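Side-chain contacts in putative hydrolase (Agrobacterium vitis, PDB 3LLC), which probably hydrolyses acyl esters and thioesters, including the fatty-acyl thioesters of S-palmitoylated proteins, as an alpha/beta hydrolase: residues 119-124 / 201-206; 145-150 / 226-231. All blocks are in the same frame, centred on the assembly; numbering follows the deposited sequence.

Contact 1 (119-124 / 201-206)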
loop_
_atom_site.group_PDB
_atom_site.type_symbol
_atom_site.label_atom_id
_atom_site.label_comp_id
_atom_site.label_asym_id
_atom_site.label_seq_id
_atom_site.Cartn_x
_atom_site.Cartn_y
_atom_site.Cartn_z
ATOM N N ILE A 119 3.370 -2.248 -2.313
ATOM C CA ILE A 119 2.603 -3.493 -2.362
ATOM C C ILE A 119 1.615 -3.459 -3.555
ATOM O O ILE A 119 1.461 -4.472 -4.241
ATOM C CB ILE A 119 1.948 -3.820 -0.978
ATOM C CG1 ILE A 119 3.053 -4.042 0.076
ATOM C CG2 ILE A 119 1.022 -5.065 -1.054
ATOM C CD1 ILE A 119 2.539 -4.148 1.503
ATOM N N ALA A 120 1.011 -2.304 -3.839
ATOM C CA ALA A 120 0.124 -2.164 -5.023
ATOM C C ALA A 120 0.838 -2.500 -6.328
ATOM O O ALA A 120 0.285 -3.216 -7.185
ATOM C CB ALA A 120 -0.467 -0.731 -5.112
ATOM N N LEU A 121 2.066 -1.991 -6.479
ATOM C CA LEU A 121 2.887 -2.256 -7.698
ATOM C C LEU A 121 3.255 -3.744 -7.823
ATOM O O LEU A 121 3.156 -4.329 -8.917
ATOM C CB LEU A 121 4.136 -1.344 -7.675
ATOM C CG LEU A 121 3.873 0.156 -7.827
ATOM C CD1 LEU A 121 5.056 1.058 -7.389
ATOM C CD2 LEU A 121 3.487 0.413 -9.282
ATOM N N ARG A 122 3.649 -4.381 -6.712
ATOM C CA ARG A 122 3.892 -5.841 -6.709
ATOM C C ARG A 122 2.594 -6.633 -7.014
ATOM O O ARG A 122 2.626 -7.655 -7.724
ATOM C CB ARG A 122 4.488 -6.326 -5.365
ATOM C CG ARG A 122 5.992 -5.929 -5.169
ATOM C CD ARG A 122 6.950 -6.766 -6.049
ATOM N NE ARG A 122 6.877 -8.186 -5.742
ATOM C CZ ARG A 122 6.496 -9.148 -6.582
ATOM N NH1 ARG A 122 6.179 -8.889 -7.851
ATOM N NH2 ARG A 122 6.458 -10.390 -6.155
ATOM N N LEU A 123 1.470 -6.175 -6.467
ATOM C CA LEU A 123 0.183 -6.889 -6.641
ATOM C C LEU A 123 -0.204 -6.937 -8.100
ATOM O O LEU A 123 -0.609 -7.991 -8.601
ATOM C CB LEU A 123 -0.914 -6.193 -5.812
ATOM C CG LEU A 123 -2.323 -6.768 -5.661
ATOM C CD1 LEU A 123 -2.249 -8.195 -5.238
ATOM C CD2 LEU A 123 -3.095 -5.938 -4.610
ATOM N N ILE A 124 -0.064 -5.821 -8.803
ATOM C CA ILE A 124 -0.397 -5.830 -10.252
ATOM C C ILE A 124 0.498 -6.787 -11.042
ATOM O O ILE A 124 0.016 -7.512 -11.935
ATOM C CB ILE A 124 -0.474 -4.363 -10.853
ATOM C CG1 ILE A 124 -1.084 -4.364 -12.255
ATOM C CG2 ILE A 124 0.895 -3.665 -10.946
ATOM C CD1 ILE A 124 -2.563 -4.492 -12.232
ATOM N N GLY A 201 14.021 -2.313 -12.995
ATOM C CA GLY A 201 13.659 -2.255 -14.432
ATOM C C GLY A 201 12.334 -1.540 -14.650
ATOM O O GLY A 201 11.878 -0.843 -13.776
HETATM N N MSE A 202 11.749 -1.681 -15.848
HETATM C CA MSE A 202 10.471 -1.017 -16.183
HETATM C C MSE A 202 9.277 -1.801 -15.652
HETATM O O MSE A 202 9.283 -3.030 -15.643
HETATM C CB MSE A 202 10.360 -0.833 -17.721
HETATM C CG MSE A 202 11.507 -0.057 -18.341
HETATM SE SE MSE A 202 11.530 1.791 -17.618
HETATM C CE MSE A 202 9.695 2.328 -18.197
ATOM N N ILE A 203 8.271 -1.096 -15.139
ATOM C CA ILE A 203 7.057 -1.701 -14.545
ATOM C C ILE A 203 5.877 -1.599 -15.560
ATOM O O ILE A 203 5.580 -0.502 -16.026
ATOM C CB ILE A 203 6.665 -0.956 -13.269
ATOM C CG1 ILE A 203 7.802 -1.033 -12.230
ATOM C CG2 ILE A 203 5.318 -1.479 -12.698
ATOM C CD1 ILE A 203 7.635 -0.035 -11.028
ATOM N N ASP A 204 5.264 -2.738 -15.921
ATOM C CA ASP A 204 4.108 -2.829 -16.837
ATOM C C ASP A 204 2.800 -2.838 -16.016
ATOM O O ASP A 204 2.482 -3.855 -15.392
ATOM C CB ASP A 204 4.262 -4.158 -17.616
ATOM C CG ASP A 204 3.136 -4.438 -18.619
ATOM O OD1 ASP A 204 2.279 -3.571 -18.881
ATOM O OD2 ASP A 204 3.135 -5.570 -19.164
ATOM N N THR A 205 2.015 -1.761 -16.008
ATOM C CA THR A 205 0.750 -1.759 -15.211
ATOM C C THR A 205 -0.518 -2.179 -15.973
ATOM O O THR A 205 -1.447 -2.751 -15.377
ATOM C CB THR A 205 0.457 -0.367 -14.635
ATOM O OG1 THR A 205 0.385 0.542 -15.728
ATOM C CG2 THR A 205 1.568 0.042 -13.630
ATOM N N GLY A 206 -0.591 -1.806 -17.237
ATOM C CA GLY A 206 -1.792 -1.991 -18.060
ATOM C C GLY A 206 -3.017 -1.141 -17.690
ATOM O O GLY A 206 -4.115 -1.446 -18.131
#
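Helix 115-128 meets the loop 201-206 at one point of closest backbone approach, I124 to T205, whose CA atoms lie 6.5 Å apart. In the alpha/beta hydrolase fold this helix follows strand 107-113 and a turn with the GxSxG pattern of a nucleophile elbow. The loop leads from helix 187-195 to strand 209-214, so the contact sets the connection into strand 209-214, next to the outermost strand 237-242 of the sheet, against the helix. Two residues from each side do the work, all four buried, and no hydrogen bond joins the segments. I124 reaches the loop with its longer branch: CG1 swings anti to the backbone N (chi1 -169°) and sits 3.5 Å from the carbonyl oxygen of T205. The terminal methyl bends round the same oxygen, CD1 to T205 O measuring 3.8 Å. The two carbons lie beside the oxygen end of the T205 carbonyl, a van der Waals contact that gives the oxygen no proton. The T205 hydroxyl hydrogen-bonds to the carbonyl oxygen of C207 just beyond the segment, while its side chain also packs on L232 and P233. Nearer the start of the loop, L121 and I203 touch methyl to methyl. The side chain of L121 leaves its backbone alongside the loop, and only its end swings over. I203 aims its branched CB at the helix and offers the short branch. Strand 136-143 also packs on both helix residues, M140 touching L121 and V137 touching I124. A bound 1,2-ethanediol, probably from the crystallisation liquor, lies about 3 Å from the side chain of I124 at the nearest atoms. The apolar pair stays loose, L121 CD2 standing 4.3 Å from I203 CG2.

Contact 2 (145-150 / 226-231)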
loop_
_atom_site.group_PDB
_atom_site.type_symbol
_atom_site.label_atom_id
_atom_site.label_comp_id
_atom_site.label_asym_id
_atom_site.label_seq_id
_atom_site.Cartn_x
_atom_site.Cartn_y
_atom_site.Cartn_z
ATOM N N PRO A 145 3.921 7.233 -2.500
ATOM C CA PRO A 145 4.314 5.836 -2.548
ATOM C C PRO A 145 5.794 5.596 -2.236
ATOM O O PRO A 145 6.644 6.409 -2.605
ATOM C CB PRO A 145 4.009 5.440 -4.002
ATOM C CG PRO A 145 4.164 6.735 -4.739
ATOM C CD PRO A 145 3.550 7.753 -3.822
ATOM N N ALA A 146 6.088 4.445 -1.618
ATOM C CA ALA A 146 7.440 4.145 -1.131
ATOM C C ALA A 146 7.994 2.835 -1.703
ATOM O O ALA A 146 8.514 1.977 -0.959
ATOM C CB ALA A 146 7.441 4.113 0.452
ATOM N N PRO A 147 7.971 2.688 -3.048
ATOM C CA PRO A 147 8.618 1.488 -3.625
ATOM C C PRO A 147 10.088 1.407 -3.256
ATOM O O PRO A 147 10.777 2.423 -3.229
ATOM C CB PRO A 147 8.458 1.707 -5.160
ATOM C CG PRO A 147 8.339 3.215 -5.319
ATOM C CD PRO A 147 7.518 3.629 -4.077
ATOM N N ASP A 148 10.581 0.181 -3.020
ATOM C CA ASP A 148 11.994 -0.095 -2.804
ATOM C C ASP A 148 12.576 0.764 -1.671
ATOM O O ASP A 148 13.753 1.101 -1.704
ATOM C CB ASP A 148 12.806 0.127 -4.082
ATOM C CG ASP A 148 12.226 -0.650 -5.294
ATOM O OD1 ASP A 148 11.367 -1.550 -5.045
ATOM O OD2 ASP A 148 12.657 -0.358 -6.446
ATOM N N PHE A 149 11.760 1.059 -0.656
ATOM C CA PHE A 149 12.244 1.951 0.409
ATOM C C PHE A 149 13.433 1.373 1.171
ATOM O O PHE A 149 14.314 2.126 1.635
ATOM C CB PHE A 149 11.098 2.476 1.330
ATOM C CG PHE A 149 10.574 1.497 2.356
ATOM C CD1 PHE A 149 11.289 1.174 3.488
ATOM C CD2 PHE A 149 9.277 0.974 2.229
ATOM C CE1 PHE A 149 10.751 0.301 4.439
ATOM C CE2 PHE A 149 8.754 0.102 3.184
ATOM C CZ PHE A 149 9.478 -0.219 4.268
ATOM N N THR A 150 13.489 0.045 1.326
ATOM C CA THR A 150 14.581 -0.578 2.093
ATOM C C THR A 150 15.931 -0.351 1.414
ATOM O O THR A 150 16.887 0.048 2.065
ATOM C CB THR A 150 14.331 -2.094 2.357
ATOM O OG1 THR A 150 14.210 -2.778 1.095
ATOM C CG2 THR A 150 13.055 -2.300 3.193
ATOM N N LEU A 226 9.281 11.176 -8.810
ATOM C CA LEU A 226 9.834 11.418 -10.153
ATOM C C LEU A 226 10.603 10.183 -10.641
ATOM O O LEU A 226 10.498 9.818 -11.812
ATOM C CB LEU A 226 10.719 12.678 -10.174
ATOM C CG LEU A 226 9.939 14.012 -10.095
ATOM C CD1 LEU A 226 10.916 15.190 -9.778
ATOM C CD2 LEU A 226 9.140 14.300 -11.390
ATOM N N LYS A 227 11.358 9.533 -9.746
ATOM C CA LYS A 227 12.041 8.264 -10.084
ATOM C C LYS A 227 11.017 7.161 -10.480
ATOM O O LYS A 227 11.188 6.468 -11.507
ATOM C CB LYS A 227 12.897 7.771 -8.904
ATOM C CG LYS A 227 13.706 6.501 -9.216
ATOM C CD LYS A 227 14.576 6.041 -7.988
ATOM C CE LYS A 227 15.400 4.795 -8.292
ATOM N NZ LYS A 227 16.386 4.514 -7.213
ATOM N N LEU A 228 9.947 7.023 -9.710
ATOM C CA LEU A 228 8.887 6.045 -10.058
ATOM C C LEU A 228 8.275 6.315 -11.453
ATOM O O LEU A 228 8.075 5.380 -12.239
ATOM C CB LEU A 228 7.793 6.014 -8.984
ATOM C CG LEU A 228 6.557 5.137 -9.258
ATOM C CD1 LEU A 228 6.984 3.666 -9.545
ATOM C CD2 LEU A 228 5.497 5.232 -8.103
ATOM N N VAL A 229 8.030 7.587 -11.787
ATOM C CA VAL A 229 7.486 7.920 -13.103
ATOM C C VAL A 229 8.446 7.459 -14.234
ATOM O O VAL A 229 7.993 6.965 -15.263
ATOM C CB VAL A 229 7.132 9.439 -13.239
ATOM C CG1 VAL A 229 6.855 9.863 -14.751
ATOM C CG2 VAL A 229 5.951 9.803 -12.295
ATOM N N GLU A 230 9.761 7.570 -14.020
ATOM C CA GLU A 230 10.765 7.091 -14.996
ATOM C C GLU A 230 10.726 5.565 -15.194
ATOM O O GLU A 230 11.250 5.083 -16.173
ATOM C CB GLU A 230 12.194 7.501 -14.579
ATOM C CG GLU A 230 12.359 9.032 -14.535
ATOM C CD GLU A 230 13.661 9.554 -13.897
ATOM O OE1 GLU A 230 14.472 8.760 -13.360
ATOM O OE2 GLU A 230 13.845 10.803 -13.925
ATOM N N HIS A 231 10.119 4.829 -14.269
ATOM C CA HIS A 231 10.008 3.360 -14.348
ATOM C C HIS A 231 8.583 2.873 -14.742
ATOM O O HIS A 231 8.308 1.673 -14.735
ATOM C CB HIS A 231 10.490 2.725 -13.046
ATOM C CG HIS A 231 11.972 2.828 -12.863
ATOM N ND1 HIS A 231 12.571 3.935 -12.287
ATOM C CD2 HIS A 231 12.984 2.031 -13.291
ATOM C CE1 HIS A 231 13.891 3.784 -12.331
ATOM N NE2 HIS A 231 14.168 2.658 -12.968
#
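A type II beta turn, A146 to F149, carries the chain from the end of strand 136-143 of the alpha/beta hydrolase sheet into helix 149-154, and P145 and P147 rest on L228 of helix 222-230. P147 takes the second place of the turn, and D148 the third, with the positive phi that a type II turn requires there. The CA atoms of P147 and L228 are 7.9 Å apart. P145 makes the tighter touch, its CG lying 3.9 Å from L228 CD2, with the two side chains running at a slant to each other. P147 turns its ring the same way but sits farther off: P147 CG is 4.5 Å from L228 CD1 and about equally far from L228 CD2. The leucine can present its forked end to both rings because CG stands anti to the backbone N (chi1 175°). L121 touches both P147 and L228, and I211 of strand 209-214 lies against P145 and L228, adding to the apolar cluster. Several polar groups nearby have partners. The carboxylate of D148 takes the backbone N-H groups of V198 and M199, the P147 carbonyl bonds to H224, and K227, fully extended, forms a salt bridge with D152. Past the last clear turn of the helix, H231 folds back so that ND1 donates to K227 O at 3.0 Å, nearly straight at 168°, in the plane of the imidazole but 42° above the plane of the carbonyl. The P145 side chain sits close to, but not against, S114, H247 and D217, whose geometry is consistent with a Ser-His-Asp triad. Only carbon meets carbon between the segments, so shape and burial set the fit, while the P147 O to H224 NE2 bond and K227-D152 salt bridge add direction beside it.

Both contacts are buried, and they adjoin, with centres about 11 Å apart. Contact 1 sets helix 115-128 against a loop; contact 2 sets a turn after strand 136-143 against helix 222-230. L228 bridges them, touching L121 and I203 of contact 1 as well as the prolines of contact 2. A probable backbone hydrogen bond, I203 N to H231 O at 2.8 Å, also ties loop 201-206 to segment 226-231. Their chemistry differs: contact 1 buries about 193 Å² and brings isoleucine carbons against a loop carbonyl oxygen, whereas contact 2 buries about 102 Å² and is purely aliphatic, with proline rings meeting leucine methyls.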